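Local structure of ribose 5-phosphate isomerase (Trypanosoma cruzi, 3M1P) at residues R4-T9 against S51-M56. The protein probably interconverts ribose 5-phosphate and ribulose 5-phosphate, as a type B ribose 5-phosphate isomerase that assembles from several identical subunits. The protein carries 1 engineered substitution. Residues are numbered along the deposited sequence; the frame is centred on the assembly and turned at random.
Sequences RVAIGT and SRVAEM
Ala-6, Gly-8, Val-53 and Met-56 make a small apolar helix-on-sheet contact in the Rossmann-like alpha/beta core of the subunit, where helix 46-58 lies against one face of strand 3-9. The two segments run nearly antiparallel, at 165°, with axes 8.1 Å apart at closest approach, and no hydrogen bond joins them. Small residues on the strand let the helix come near: the CA atoms of Ala-6 and Val-53 are 6.0 Å apart. Val-53 lays its two methyls along the strand, one at Ala-6 and one at Gly-8. Val-53 CG1, set anti to its own backbone N (chi1 168°), rests 3.8 Å from Ala-6 O and 4.0 Å from Ala-6 CB. The other branch, Val-53 CG2, reaches further along the strand and sits 3.7 Å from Gly-8 N, also touching Ile-7 C. With no side chain at Gly-8, this methyl lies directly over main-chain atoms. Met-56, one helical turn on and so nearer the start of the strand, brings the end of its chain to the same alanine methyl. That chain bends at the thioether (chi3 70°), bringing Met-56 CE to 3.9 Å from Ala-6 CB, with Met-56 SD almost as near at 4.1 Å. Ile-7 points to the opposite face of the sheet, where it packs on Leu-20 and Val-24 of helix 17-26, so strand 3-9 is sandwiched between two helices. In the parallel sheet it runs between strands 31-35 and 64-69, hydrogen-bonded through its backbone to Val-32 and Val-34 on one side and Phe-64 on the other; helix 46-58 links these two flanking strands as the helix of a beta-alpha-beta crossover passing over strand 3-9, while Val-53 also reaches Leu-67 of strand 64-69.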
# COMPACT_ATOMS: atom_id res chain seq x y z
N ARG A 4 -13.92 -14.07 -21.34
CA ARG A 4 -14.91 -13.16 -20.79
C ARG A 4 -14.53 -12.79 -19.37
O ARG A 4 -14.04 -13.63 -18.61
CB ARG A 4 -16.31 -13.78 -20.85
CG ARG A 4 -16.72 -14.29 -22.25
CD ARG A 4 -18.15 -14.80 -22.24
NE ARG A 4 -19.11 -13.71 -22.31
CZ ARG A 4 -20.22 -13.64 -21.59
NH1 ARG A 4 -20.53 -14.61 -20.74
NH2 ARG A 4 -21.03 -12.61 -21.73
N VAL A 5 -14.74 -11.52 -19.02
CA VAL A 5 -14.37 -10.98 -17.73
C VAL A 5 -15.56 -10.18 -17.20
O VAL A 5 -15.81 -9.07 -17.65
CB VAL A 5 -13.11 -10.07 -17.83
CG1 VAL A 5 -12.80 -9.35 -16.49
CG2 VAL A 5 -11.91 -10.85 -18.31
N ALA A 6 -16.28 -10.74 -16.23
CA ALA A 6 -17.46 -10.03 -15.72
C ALA A 6 -17.05 -8.94 -14.74
O ALA A 6 -16.20 -9.15 -13.90
CB ALA A 6 -18.46 -11.01 -15.08
N ILE A 7 -17.67 -7.77 -14.86
CA ILE A 7 -17.34 -6.64 -14.01
C ILE A 7 -18.54 -6.24 -13.15
O ILE A 7 -19.65 -6.05 -13.67
CB ILE A 7 -16.82 -5.42 -14.83
CG1 ILE A 7 -15.56 -5.79 -15.62
CG2 ILE A 7 -16.58 -4.21 -13.91
CD1 ILE A 7 -15.27 -4.90 -16.84
N GLY A 8 -18.33 -6.12 -11.84
CA GLY A 8 -19.36 -5.58 -10.94
C GLY A 8 -18.81 -4.47 -10.05
O GLY A 8 -17.60 -4.42 -9.80
N THR A 9 -19.68 -3.58 -9.60
CA THR A 9 -19.32 -2.53 -8.64
C THR A 9 -20.47 -2.30 -7.66
O THR A 9 -21.59 -2.80 -7.87
CB THR A 9 -18.97 -1.15 -9.32
OG1 THR A 9 -20.17 -0.50 -9.76
CG2 THR A 9 -18.05 -1.31 -10.50
N SER A 51 -22.30 -11.37 -5.69
CA SER A 51 -23.01 -12.62 -5.99
C SER A 51 -23.23 -12.77 -7.49
O SER A 51 -22.95 -13.81 -8.06
CB SER A 51 -24.37 -12.64 -5.27
OG SER A 51 -25.08 -13.83 -5.57
N ARG A 52 -23.72 -11.71 -8.12
CA ARG A 52 -23.99 -11.72 -9.55
C ARG A 52 -22.78 -12.14 -10.37
O ARG A 52 -22.88 -13.03 -11.22
CB ARG A 52 -24.51 -10.36 -10.03
CG ARG A 52 -25.19 -10.45 -11.37
CD ARG A 52 -25.46 -9.09 -11.96
NE ARG A 52 -26.33 -9.21 -13.13
CZ ARG A 52 -26.85 -8.18 -13.80
NH1 ARG A 52 -26.57 -6.92 -13.43
NH2 ARG A 52 -27.64 -8.41 -14.85
N VAL A 53 -21.63 -11.52 -10.11
CA VAL A 53 -20.40 -11.82 -10.83
C VAL A 53 -19.81 -13.17 -10.40
O VAL A 53 -19.40 -13.97 -11.24
CB VAL A 53 -19.37 -10.67 -10.65
CG1 VAL A 53 -17.96 -11.09 -11.13
CG2 VAL A 53 -19.88 -9.41 -11.34
N ALA A 54 -19.77 -13.40 -9.10
CA ALA A 54 -19.31 -14.67 -8.55
C ALA A 54 -20.02 -15.90 -9.14
O ALA A 54 -19.37 -16.88 -9.49
CB ALA A 54 -19.45 -14.66 -7.04
N GLU A 55 -21.35 -15.84 -9.24
CA GLU A 55 -22.12 -16.94 -9.82
C GLU A 55 -21.75 -17.17 -11.28
O GLU A 55 -21.58 -18.32 -11.70
CB GLU A 55 -23.63 -16.72 -9.67
CG GLU A 55 -24.14 -16.70 -8.24
CD GLU A 55 -24.16 -18.07 -7.56
OE1 GLU A 55 -24.02 -19.11 -8.26
OE2 GLU A 55 -24.32 -18.11 -6.32
N MET A 56 -21.58 -16.09 -12.04
CA MET A 56 -21.15 -16.18 -13.43
C MET A 56 -19.82 -16.92 -13.55
O MET A 56 -19.65 -17.77 -14.43
CB MET A 56 -21.07 -14.80 -14.06
CG MET A 56 -22.42 -14.11 -14.19
SD MET A 56 -22.27 -12.40 -14.71
CE MET A 56 -21.71 -12.60 -16.40